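Local coordinates for protein putative alkaline phosphatase (Pseudomonas fluorescens, PDB 4F1V) that binds phosphate with high affinity in the periplasm and probably serves as the solute-binding component of an ABC transporter that imports phosphate, at residues 151-156 against 168-173; 189-194 against 206-211; 91-96 against 332-337. One frame throughout, in Å; residues are numbered along the deposited sequence.

The protein has the venus flytrap form, with bound hydrogenphosphate. Contacts 1 and 2 follow one another along the chain, and both lie within the long loop closed by contact 3. The centres of contacts 1 and 2 are about 15 Å apart, and stacked rings join them, with F152 CD2 3.4 Å from Y207 CG. Contact 3 lies about 14 Å from contact 2, centre to centre. M208 O and A96 N, 2.9 Å apart, probably form a hydrogen bond there. Contact 3 meets contact 1 through L151 CD1 and T93 CG2, at 3.8 Å. Contact 2 is nearest the ligand: the S191 side chain is about 5 Å from the phosphate, against about 9 Å for F152 and F334.

Contact 1. Residues 151-156 against 168-173; sequences LFTRFL and AVTTTF
V169 CG1 lies over one face of the R154 guanidinium, 4.0 Å above the plane and offset toward the rim. R154 has two deposited conformers, and this contact belongs to one of them. Nearer the backbone, R154 CG packs on V169 CG1 at 3.8 Å. The NH2 end of R154 forms a salt bridge with E150. The F173 ring is met at its edge, near its plane. T153 CG2 comes 3.9 Å from F173 CD2, and L156 CD1 comes 4.1 Å from F173 CE2. F173 also has two conformers, so these edge contacts are less certain. The F152 ring carries L156 CG over the centre of one face.

The polar link is made by T153. Its chi1 of 64° puts OG1 between the backbone N and the carbonyl carbon. There OG1 accepts from T170 N at 3.1 Å, with a nearly straight N-H...O angle of 166°. The same hydroxyl is bonded to T149 O, so it ties the loop to the helix backbone. In the loop, T170 OG1 accepts from T172 N at 3.1 Å, an ST turn.

The contact folds the loop 168-173 back on helix 147-159, the helix that precedes it. Helix 111-119 packs alongside: L114 touches L156, and F118 touches F173 and meets F152 edge-to-face.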
ATOM      1  N   LEU A 151       0.876  -5.743   2.623  1.00  3.35           N
ATOM      2  CA  LEU A 151       2.188  -5.687   1.980  1.00  3.48           C
ATOM      3  C   LEU A 151       3.269  -6.362   2.848  1.00  3.22           C
ATOM      4  O   LEU A 151       4.175  -7.035   2.344  1.00  3.72           O
ATOM      5  CB  LEU A 151       2.593  -4.229   1.693  1.00  3.18           C
ATOM      6  CG  LEU A 151       1.779  -3.519   0.614  1.00  3.80           C
ATOM      7  CD1 LEU A 151       2.250  -2.087   0.500  1.00  5.89           C
ATOM      8  CD2 LEU A 151       1.861  -4.253  -0.715  1.00  5.34           C
ATOM      9  N   PHE A 152       3.208  -6.119   4.145  1.00  3.23           N
ATOM     10  CA  PHE A 152       4.214  -6.662   5.093  1.00  3.06           C
ATOM     11  C   PHE A 152       4.078  -8.186   5.273  1.00  3.49           C
ATOM     12  O   PHE A 152       5.074  -8.897   5.273  1.00  3.60           O
ATOM     13  CB  PHE A 152       4.082  -5.913   6.419  1.00  3.28           C
ATOM     14  CG  PHE A 152       5.126  -6.304   7.462  1.00  3.86           C
ATOM     15  CD1 PHE A 152       6.478  -6.253   7.207  1.00  4.60           C
ATOM     16  CD2 PHE A 152       4.718  -6.699   8.722  1.00  4.62           C
ATOM     17  CE1 PHE A 152       7.436  -6.561   8.141  1.00  5.45           C
ATOM     18  CE2 PHE A 152       5.668  -7.020   9.700  1.00  5.61           C
ATOM     19  CZ  PHE A 152       6.996  -6.946   9.432  1.00  6.07           C
ATOM     20  N   THR A 153       2.845  -8.635   5.451  1.00  3.50           N
ATOM     21  CA  THR A 153       2.632 -10.075   5.639  1.00  3.26           C
ATOM     22  C   THR A 153       2.891 -10.857   4.373  1.00  3.63           C
ATOM     23  O   THR A 153       3.266 -12.033   4.460  1.00  4.05           O
ATOM     24  CB  THR A 153       1.261 -10.393   6.248  1.00  4.09           C
ATOM     25  OG1 THR A 153       0.187 -10.002   5.346  1.00  4.08           O
ATOM     26  CG2 THR A 153       1.089  -9.800   7.612  1.00  4.29           C
ATOM     27  N   ARG A 154       2.794 -10.262   3.176  0.80  3.58           N
ATOM     28  CA  ARG A 154       3.301 -10.950   1.971  0.80  3.91           C
ATOM     29  C   ARG A 154       4.764 -11.306   2.141  0.80  3.95           C
ATOM     30  O   ARG A 154       5.229 -12.398   1.748  0.80  4.05           O
ATOM     31  CB  ARG A 154       3.073 -10.098   0.715  0.80  3.72           C
ATOM     32  CG  ARG A 154       1.585 -10.059   0.297  0.80  2.91           C
ATOM     33  CD  ARG A 154       1.410  -9.310  -1.043  0.80  4.15           C
ATOM     34  NE  ARG A 154       0.047  -9.084  -1.413  0.80  3.73           N
ATOM     35  CZ  ARG A 154      -0.847 -10.024  -1.748  0.80  3.83           C
ATOM     36  NH1 ARG A 154      -0.458 -11.261  -1.946  0.80  4.84           N
ATOM     37  NH2 ARG A 154      -2.116  -9.637  -1.980  0.80  5.11           N
ATOM     38  N   PHE A 155       5.561 -10.359   2.681  1.00  3.95           N
ATOM     39  CA  PHE A 155       7.015 -10.569   2.822  1.00  3.84           C
ATOM     40  C   PHE A 155       7.268 -11.664   3.875  1.00  3.88           C
ATOM     41  O   PHE A 155       8.038 -12.614   3.673  1.00  4.61           O
ATOM     42  CB  PHE A 155       7.710  -9.258   3.189  1.00  3.87           C
ATOM     43  CG  PHE A 155       9.198  -9.421   3.302  1.00  4.34           C
ATOM     44  CD1 PHE A 155       9.968  -9.457   2.147  1.00  4.69           C
ATOM     45  CD2 PHE A 155       9.878  -9.531   4.502  1.00  5.10           C
ATOM     46  CE1 PHE A 155      11.346  -9.591   2.184  1.00  5.18           C
ATOM     47  CE2 PHE A 155      11.263  -9.684   4.568  1.00  5.74           C
ATOM     48  CZ  PHE A 155      11.985  -9.706   3.407  1.00  5.71           C
ATOM     49  N   LEU A 156       6.603 -11.561   5.045  1.00  3.83           N
ATOM     50  CA  LEU A 156       6.786 -12.556   6.094  1.00  3.94           C
ATOM     51  C   LEU A 156       6.361 -13.952   5.591  1.00  4.14           C
ATOM     52  O   LEU A 156       7.023 -14.961   5.870  1.00  4.66           O
ATOM     53  CB  LEU A 156       5.996 -12.172   7.338  1.00  4.41           C
ATOM     54  CG  LEU A 156       6.339 -10.823   7.974  1.00  5.17           C
ATOM     55  CD1 LEU A 156       5.421 -10.605   9.175  1.00  6.89           C
ATOM     56  CD2 LEU A 156       7.811 -10.712   8.370  1.00  6.51           C
ATOM     57  N   ALA A 168       0.360 -15.951   7.561  1.00  5.59           N
ATOM     58  CA  ALA A 168      -0.611 -15.848   6.461  1.00  5.89           C
ATOM     59  C   ALA A 168      -0.580 -14.412   5.939  1.00  4.87           C
ATOM     60  O   ALA A 168      -0.438 -13.432   6.676  1.00  5.00           O
ATOM     61  CB  ALA A 168      -2.014 -16.198   6.970  1.00  7.80           C
ATOM     62  N   VAL A 169      -0.810 -14.283   4.612  1.00  5.09           N
ATOM     63  CA  VAL A 169      -1.123 -13.010   4.019  1.00  4.69           C
ATOM     64  C   VAL A 169      -2.476 -12.529   4.471  1.00  4.51           C
ATOM     65  O   VAL A 169      -3.477 -13.271   4.348  1.00  5.89           O
ATOM     66  CB  VAL A 169      -1.082 -13.076   2.491  1.00  4.87           C
ATOM     67  CG1 VAL A 169      -1.393 -11.688   1.914  1.00  5.86           C
ATOM     68  CG2 VAL A 169       0.270 -13.598   2.014  1.00  5.91           C
ATOM     69  N   THR A 170      -2.579 -11.338   5.047  1.00  4.30           N
ATOM     70  CA  THR A 170      -3.828 -10.831   5.604  1.00  4.75           C
ATOM     71  C   THR A 170      -3.754  -9.305   5.662  1.00  4.15           C
ATOM     72  O   THR A 170      -2.684  -8.717   5.611  1.00  4.65           O
ATOM     73  CB  THR A 170      -4.080 -11.436   7.005  1.00  6.27           C
ATOM     74  OG1 THR A 170      -5.321 -10.992   7.481  1.00  6.32           O
ATOM     75  CG2 THR A 170      -2.952 -11.145   7.998  1.00  6.32           C
ATOM     76  N   THR A 171      -4.924  -8.698   5.902  1.00  4.32           N
ATOM     77  CA  THR A 171      -5.010  -7.273   6.241  1.00  4.07           C
ATOM     78  C   THR A 171      -5.090  -7.036   7.743  1.00  4.21           C
ATOM     79  O   THR A 171      -5.005  -5.890   8.162  1.00  4.21           O
ATOM     80  CB  THR A 171      -6.192  -6.576   5.559  1.00  4.62           C
ATOM     81  OG1 THR A 171      -7.428  -6.998   6.135  1.00  5.15           O
ATOM     82  CG2 THR A 171      -6.200  -6.769   4.045  1.00  5.24           C
ATOM     83  N   THR A 172      -5.236  -8.099   8.553  1.00  4.60           N
ATOM     84  CA  THR A 172      -5.358  -7.969  10.011  1.00  4.79           C
ATOM     85  C   THR A 172      -4.193  -8.705  10.673  1.00  4.16           C
ATOM     86  O   THR A 172      -4.189  -9.941  10.815  1.00  5.16           O
ATOM     87  CB  THR A 172      -6.696  -8.513  10.494  1.00  6.13           C
ATOM     88  OG1 THR A 172      -6.922  -9.838  10.056  1.00  7.17           O
ATOM     89  CG2 THR A 172      -7.866  -7.625   9.988  1.00  8.35           C
ATOM     90  N   PHE A 173      -3.153  -7.947  11.049  0.80  4.61           N
ATOM     91  CA  PHE A 173      -1.921  -8.584  11.580  0.80  4.62           C
ATOM     92  C   PHE A 173      -2.229  -9.456  12.778  0.80  4.76           C
ATOM     93  O   PHE A 173      -1.524 -10.434  12.976  0.80  5.37           O
ATOM     94  CB  PHE A 173      -0.846  -7.502  11.891  0.80  4.15           C
ATOM     95  CG  PHE A 173       0.471  -8.148  12.332  0.80  4.40           C
ATOM     96  CD1 PHE A 173       0.835  -8.289  13.663  0.80  4.75           C
ATOM     97  CD2 PHE A 173       1.328  -8.684  11.379  0.80  5.99           C
ATOM     98  CE1 PHE A 173       1.993  -8.929  14.027  0.80  5.01           C
ATOM     99  CE2 PHE A 173       2.500  -9.324  11.755  0.80  6.03           C
ATOM    100  CZ  PHE A 173       2.823  -9.470  13.046  0.80  5.40           C
TER

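Contact 2. Residues 189-194 against 206-211; sequences TGSQGV and TYMSPD
M208 packs on S191 and V194 of helix 190-198, which is the helix of a beta-alpha-beta crossover. The crossover joins strand 186-188 to strand 204-205, and both run parallel to strand 138-142 between them. Segment 206-211 follows directly on strand 204-205.

The M208 side chain reaches the helix by bending. CB starts the chain, and CG stands anti to the backbone N, at a chi1 of -174°. Neither carries the contact. Turns near 54° at chi2 and 57° at chi3 then fold the chain over. SD comes to rest 3.8 Å from S191 CB. The terminal CE lies 3.5 Å from S191 O and runs on to V194 CG1. That last pair, at 3.3 Å, is tighter than usual for two carbons. V194 has two deposited conformers, so the tightness is doubtful. With an alanine in place of this methionine, S191 CB would probably face a gap and V194 would be left without the methyl group packed against it.

In the same conformer, V194 CG1 also touches T206, with OG1 of T206 3.5 Å from it. The T206 hydroxyl is bonded to V140 O, in strand 138-142.

The far end of the contact belongs to the second shell of the phosphate pocket. S191 OG is bonded to T9 OG1, and S209 OG to L10 O. T9 and L10 both line the ligand site, so the two serines brace the pocket wall from behind. One water links the two segments: it accepts from S209 N at 2.9 Å and is hydrogen-bonded to S191 OG at 2.8 Å.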
ATOM      1  N   THR A 189      -4.395   2.275  15.508  1.00  4.71           N
ATOM      2  CA  THR A 189      -5.275   2.458  14.342  1.00  4.42           C
ATOM      3  C   THR A 189      -4.709   3.551  13.445  1.00  3.91           C
ATOM      4  O   THR A 189      -4.435   4.667  13.935  1.00  5.44           O
ATOM      5  CB  THR A 189      -6.685   2.817  14.802  1.00  5.26           C
ATOM      6  OG1 THR A 189      -7.118   1.805  15.691  1.00  8.16           O
ATOM      7  CG2 THR A 189      -7.669   2.986  13.648  1.00  7.72           C
ATOM      8  N   GLY A 190      -4.565   3.269  12.167  1.00  3.99           N
ATOM      9  CA  GLY A 190      -3.997   4.146  11.206  1.00  3.80           C
ATOM     10  C   GLY A 190      -2.480   4.163  11.273  1.00  3.60           C
ATOM     11  O   GLY A 190      -1.838   3.874  12.263  1.00  4.02           O
ATOM     12  N   SER A 191      -1.851   4.618  10.171  1.00  3.76           N
ATOM     13  CA  SER A 191      -0.380   4.816  10.182  1.00  3.50           C
ATOM     14  C   SER A 191       0.049   5.766  11.308  1.00  3.66           C
ATOM     15  O   SER A 191       0.985   5.489  12.050  1.00  3.79           O
ATOM     16  CB  SER A 191       0.102   5.380   8.834  1.00  3.46           C
ATOM     17  OG  SER A 191      -0.044   4.469   7.757  1.00  3.63           O
ATOM     18  N   GLN A 192      -0.636   6.914  11.381  1.00  4.08           N
ATOM     19  CA  GLN A 192      -0.263   7.876  12.389  0.55  4.68           C
ATOM     20  C   GLN A 192      -0.517   7.363  13.786  1.00  4.37           C
ATOM     21  O   GLN A 192       0.273   7.612  14.718  1.00  5.20           O
ATOM     22  CB  GLN A 192      -1.010   9.214  12.073  0.55  5.28           C
ATOM     23  CG  GLN A 192      -0.620   9.820  10.709  0.55  7.61           C
ATOM     24  CD  GLN A 192      -1.602  10.858  10.207  0.55  7.54           C
ATOM     25  OE1 GLN A 192      -2.762  10.547   9.795  0.55 10.55           O
ATOM     26  NE2 GLN A 192      -1.209  12.165  10.292  0.55 13.22           N
ATOM     27  N   GLY A 193      -1.631   6.685  13.992  1.00  4.32           N
ATOM     28  CA  GLY A 193      -1.938   6.131  15.334  1.00  4.30           C
ATOM     29  C   GLY A 193      -0.838   5.146  15.767  1.00  3.64           C
ATOM     30  O   GLY A 193      -0.448   5.130  16.965  1.00  4.12           O
ATOM     31  N   VAL A 194      -0.332   4.341  14.851  0.80  3.67           N
ATOM     32  CA  VAL A 194       0.798   3.430  15.178  0.80  3.61           C
ATOM     33  C   VAL A 194       2.046   4.267  15.528  0.80  3.57           C
ATOM     34  O   VAL A 194       2.738   3.920  16.506  0.80  4.47           O
ATOM     35  CB  VAL A 194       1.042   2.431  14.044  0.80  3.95           C
ATOM     36  CG1 VAL A 194       2.456   1.859  14.161  0.80  3.98           C
ATOM     37  CG2 VAL A 194      -0.006   1.313  14.071  0.80  4.23           C
ATOM     38  N   THR A 206       7.754  -1.488  14.800  1.00  3.59           N
ATOM     39  CA  THR A 206       6.574  -1.733  13.940  1.00  3.89           C
ATOM     40  C   THR A 206       7.018  -1.798  12.469  1.00  3.52           C
ATOM     41  O   THR A 206       8.203  -1.705  12.159  1.00  4.04           O
ATOM     42  CB  THR A 206       5.502  -0.643  14.186  1.00  4.00           C
ATOM     43  OG1 THR A 206       4.253  -1.048  13.619  1.00  4.04           O
ATOM     44  CG2 THR A 206       5.880   0.678  13.602  1.00  3.98           C
ATOM     45  N   TYR A 207       5.990  -1.950  11.615  1.00  3.53           N
ATOM     46  CA  TYR A 207       6.107  -1.887  10.168  1.00  3.35           C
ATOM     47  C   TYR A 207       5.271  -0.700   9.695  1.00  3.39           C
ATOM     48  O   TYR A 207       4.243  -0.368  10.299  1.00  4.09           O
ATOM     49  CB  TYR A 207       5.627  -3.219   9.513  1.00  3.91           C
ATOM     50  CG  TYR A 207       4.207  -3.581   9.884  1.00  3.59           C
ATOM     51  CD1 TYR A 207       3.139  -3.202   9.081  1.00  3.38           C
ATOM     52  CD2 TYR A 207       3.934  -4.235  11.082  1.00  3.86           C
ATOM     53  CE1 TYR A 207       1.820  -3.482   9.443  1.00  3.53           C
ATOM     54  CE2 TYR A 207       2.615  -4.527  11.430  1.00  3.40           C
ATOM     55  CZ  TYR A 207       1.566  -4.168  10.634  1.00  3.43           C
ATOM     56  OH  TYR A 207       0.272  -4.419  11.028  1.00  4.40           O
ATOM     57  N   MET A 208       5.715  -0.019   8.611  1.00  3.35           N
ATOM     58  CA  MET A 208       5.144   1.323   8.373  1.00  3.14           C
ATOM     59  C   MET A 208       5.392   1.838   6.965  1.00  3.15           C
ATOM     60  O   MET A 208       6.462   1.624   6.361  1.00  3.57           O
ATOM     61  CB  MET A 208       5.814   2.300   9.372  1.00  2.99           C
ATOM     62  CG  MET A 208       5.294   3.717   9.414  1.00  3.24           C
ATOM     63  SD  MET A 208       3.506   3.887   9.676  1.00  3.82           S
ATOM     64  CE  MET A 208       3.338   3.005  11.205  1.00  4.43           C
ATOM     65  N   SER A 209       4.420   2.612   6.491  1.00  3.02           N
ATOM     66  CA  SER A 209       4.612   3.490   5.345  1.00  3.23           C
ATOM     67  C   SER A 209       5.961   4.223   5.418  1.00  3.15           C
ATOM     68  O   SER A 209       6.267   4.793   6.480  1.00  3.49           O
ATOM     69  CB  SER A 209       3.504   4.574   5.340  1.00  3.70           C
ATOM     70  OG  SER A 209       3.768   5.552   4.412  1.00  4.25           O
ATOM     71  N   PRO A 210       6.719   4.307   4.328  1.00  3.13           N
ATOM     72  CA  PRO A 210       7.990   5.026   4.406  1.00  3.44           C
ATOM     73  C   PRO A 210       7.799   6.511   4.579  1.00  3.40           C
ATOM     74  O   PRO A 210       8.726   7.199   5.036  1.00  5.29           O
ATOM     75  CB  PRO A 210       8.679   4.643   3.094  1.00  4.40           C
ATOM     76  CG  PRO A 210       7.513   4.385   2.154  1.00  3.97           C
ATOM     77  CD  PRO A 210       6.481   3.702   3.007  1.00  3.93           C
ATOM     78  N   ASP A 211       6.625   7.028   4.252  0.70  3.26           N
ATOM     79  CA  ASP A 211       6.353   8.446   4.589  0.70  3.65           C
ATOM     80  C   ASP A 211       6.291   8.634   6.095  0.70  4.07           C
ATOM     81  O   ASP A 211       7.076   9.324   6.728  0.70  6.56           O
ATOM     82  CB  ASP A 211       5.048   8.896   3.929  0.70  4.51           C
ATOM     83  CG  ASP A 211       4.648  10.285   4.429  0.70  5.17           C
ATOM     84  OD1 ASP A 211       3.466  10.506   4.698  0.70  5.67           O
ATOM     85  OD2 ASP A 211       5.596  11.137   4.579  0.70  7.54           O
TER
HETATM   86  O   HOH W   1       1.628   2.336   7.207  1.00  3.63           O

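Contact 3. Residues 91-96 against 332-337; sequences VGTSVA and NAFVPL
A single antiparallel beta bridge joins G92, on the edge strand 85-94 of the five-stranded sheet, to V335. The two residues form a hydrogen-bonded pair. G92 N donates to V335 O at 2.9 Å, and V335 N donates to G92 O at 2.8 Å. Both bonds are fairly straight, with N-H...O angles of 159° and 167°. The first donor lies in the carbonyl plane, while the second is tilted from it. Glycine suits this place, because a CB on G92 would come within a tight 3.5 Å of V335 CB.

F334 meets both V91 and T93. Its CB meets V91 CG2 at 3.7 Å. A chi1 of -56° sets CG anti to the carbonyl carbon and beside the backbone N, and the ring then lies alongside T93. T93 OG1 sits at the ring edge, in its plane, 3.4 Å from F334 CE1. N332 O lies above one face of the ring, toward the rim. The T93 hydroxyl itself donates to S94 O at 2.8 Å, on a lone pair in the carbonyl plane. Further along, a water accepts from S94 N and donates to A333 O, so it continues the link beyond the bridge.

A333, with positive phi, is the C-prime residue of a Schellman motif that ends helix 326-331, where F334 N bonds to I329 O. The chain therefore turns out of that helix straight onto the edge of the sheet, and then runs into helix 339-349. In the sheet, strand 85-94 pairs with strand 291-299, V91 with T294 and T93 with G292. L14 of helix 12-15 and I329 of helix 326-331 pack on V91.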
ATOM      1  N   VAL A  91       1.559   3.964  -7.121  1.00  3.27           N
ATOM      2  CA  VAL A  91       2.987   4.144  -6.908  1.00  3.13           C
ATOM      3  C   VAL A  91       3.551   2.843  -6.283  1.00  3.19           C
ATOM      4  O   VAL A  91       2.839   2.067  -5.721  1.00  3.61           O
ATOM      5  CB  VAL A  91       3.338   5.354  -5.998  1.00  3.60           C
ATOM      6  CG1 VAL A  91       2.689   6.638  -6.519  1.00  4.43           C
ATOM      7  CG2 VAL A  91       2.878   5.112  -4.543  1.00  3.99           C
ATOM      8  N   GLY A  92       4.913   2.712  -6.407  1.00  3.42           N
ATOM      9  CA  GLY A  92       5.602   1.686  -5.606  1.00  3.08           C
ATOM     10  C   GLY A  92       6.018   2.200  -4.249  1.00  2.91           C
ATOM     11  O   GLY A  92       6.206   3.436  -4.073  1.00  3.89           O
ATOM     12  N   THR A  93       6.217   1.305  -3.314  1.00  3.49           N
ATOM     13  CA  THR A  93       6.595   1.674  -1.961  1.00  3.17           C
ATOM     14  C   THR A  93       7.418   0.591  -1.288  1.00  3.20           C
ATOM     15  O   THR A  93       7.151  -0.611  -1.472  1.00  4.03           O
ATOM     16  CB  THR A  93       5.306   1.960  -1.089  1.00  3.66           C
ATOM     17  OG1 THR A  93       5.672   2.525   0.147  1.00  3.96           O
ATOM     18  CG2 THR A  93       4.388   0.772  -0.923  1.00  4.47           C
ATOM     19  N   SER A  94       8.368   1.028  -0.457  1.00  3.23           N
ATOM     20  CA  SER A  94       8.970   0.133   0.507  1.00  3.47           C
ATOM     21  C   SER A  94       8.003  -0.009   1.745  1.00  3.57           C
ATOM     22  O   SER A  94       7.017   0.725   1.863  1.00  3.66           O
ATOM     23  CB  SER A  94      10.339   0.649   0.974  1.00  4.00           C
ATOM     24  OG  SER A  94      10.161   1.908   1.631  1.00  4.67           O
ATOM     25  N   VAL A  95       8.347  -0.941   2.630  1.00  3.25           N
ATOM     26  CA  VAL A  95       7.751  -1.030   3.932  1.00  3.43           C
ATOM     27  C   VAL A  95       8.901  -0.887   4.956  1.00  3.57           C
ATOM     28  O   VAL A  95       9.826  -1.728   4.959  1.00  3.83           O
ATOM     29  CB  VAL A  95       6.990  -2.354   4.156  1.00  4.27           C
ATOM     30  CG1 VAL A  95       6.438  -2.399   5.596  1.00  4.93           C
ATOM     31  CG2 VAL A  95       5.903  -2.531   3.121  1.00  5.98           C
ATOM     32  N   ALA A  96       8.861   0.184   5.727  1.00  3.24           N
ATOM     33  CA  ALA A  96       9.922   0.523   6.694  1.00  3.09           C
ATOM     34  C   ALA A  96       9.650  -0.155   8.077  1.00  3.29           C
ATOM     35  O   ALA A  96       8.507  -0.487   8.375  1.00  3.46           O
ATOM     36  CB  ALA A  96       9.967   2.052   6.841  1.00  3.62           C
ATOM     37  N   ASN A 332       7.093  12.128  -1.077  0.80  4.41           N
ATOM     38  CA  ASN A 332       6.432  11.409  -0.025  0.80  4.86           C
ATOM     39  C   ASN A 332       6.953   9.949   0.133  0.80  4.52           C
ATOM     40  O   ASN A 332       6.295   9.090   0.720  0.80  6.52           O
ATOM     41  CB  ASN A 332       4.888  11.419  -0.208  0.80  5.80           C
ATOM     42  CG  ASN A 332       4.360  12.834  -0.031  0.80  5.63           C
ATOM     43  OD1 ASN A 332       4.145  13.264   1.070  0.80  7.84           O
ATOM     44  ND2 ASN A 332       4.192  13.577  -1.153  0.80  7.14           N
ATOM     45  N   ALA A 333       8.212   9.730  -0.325  1.00  4.30           N
ATOM     46  CA  ALA A 333       8.977   8.528  -0.106  1.00  4.41           C
ATOM     47  C   ALA A 333       8.529   7.319  -0.937  1.00  4.07           C
ATOM     48  O   ALA A 333       8.815   6.200  -0.618  1.00  5.04           O
ATOM     49  CB  ALA A 333       9.050   8.121   1.384  1.00  6.12           C
ATOM     50  N   PHE A 334       7.903   7.629  -2.105  1.00  3.91           N
ATOM     51  CA  PHE A 334       7.396   6.591  -2.998  1.00  3.84           C
ATOM     52  C   PHE A 334       8.152   6.591  -4.336  1.00  3.95           C
ATOM     53  O   PHE A 334       8.914   7.499  -4.670  1.00  4.84           O
ATOM     54  CB  PHE A 334       5.860   6.760  -3.192  1.00  4.11           C
ATOM     55  CG  PHE A 334       5.095   6.759  -1.894  1.00  3.59           C
ATOM     56  CD1 PHE A 334       5.195   5.692  -1.007  1.00  4.11           C
ATOM     57  CD2 PHE A 334       4.244   7.807  -1.588  1.00  4.28           C
ATOM     58  CE1 PHE A 334       4.488   5.697   0.203  1.00  4.56           C
ATOM     59  CE2 PHE A 334       3.546   7.815  -0.408  1.00  5.27           C
ATOM     60  CZ  PHE A 334       3.677   6.761   0.474  1.00  4.57           C
ATOM     61  N   VAL A 335       7.842   5.520  -5.099  1.00  3.78           N
ATOM     62  CA  VAL A 335       8.503   5.292  -6.391  1.00  3.95           C
ATOM     63  C   VAL A 335       7.516   5.525  -7.535  1.00  3.87           C
ATOM     64  O   VAL A 335       6.488   4.825  -7.628  1.00  4.15           O
ATOM     65  CB  VAL A 335       9.062   3.846  -6.467  1.00  4.19           C
ATOM     66  CG1 VAL A 335       9.746   3.612  -7.794  1.00  5.15           C
ATOM     67  CG2 VAL A 335      10.034   3.552  -5.337  1.00  5.96           C
ATOM     68  N   PRO A 336       7.811   6.455  -8.433  0.75  4.07           N
ATOM     69  CA  PRO A 336       6.978   6.638  -9.644  0.75  3.95           C
ATOM     70  C   PRO A 336       6.946   5.379 -10.499  0.75  4.48           C
ATOM     71  O   PRO A 336       7.866   4.531 -10.493  0.75  4.37           O
ATOM     72  CB  PRO A 336       7.693   7.765 -10.387  0.75  4.45           C
ATOM     73  CG  PRO A 336       8.394   8.522  -9.292  0.75  4.69           C
ATOM     74  CD  PRO A 336       8.897   7.493  -8.335  0.75  4.51           C
ATOM     75  N   LEU A 337       5.851   5.221 -11.232  1.00  4.97           N
ATOM     76  CA  LEU A 337       5.773   4.145 -12.184  1.00  4.96           C
ATOM     77  C   LEU A 337       6.625   4.455 -13.408  1.00  5.59           C
ATOM     78  O   LEU A 337       6.708   5.616 -13.873  1.00  6.32           O
ATOM     79  CB  LEU A 337       4.334   3.917 -12.681  1.00  5.79           C
ATOM     80  CG  LEU A 337       3.340   3.576 -11.530  1.00  5.88           C
ATOM     81  CD1 LEU A 337       1.967   3.294 -12.102  1.00  6.55           C
ATOM     82  CD2 LEU A 337       3.805   2.439 -10.639  1.00  8.10           C
TER
HETATM   83  O   HOH W   2       9.633   3.593  -0.770  1.00  5.73           O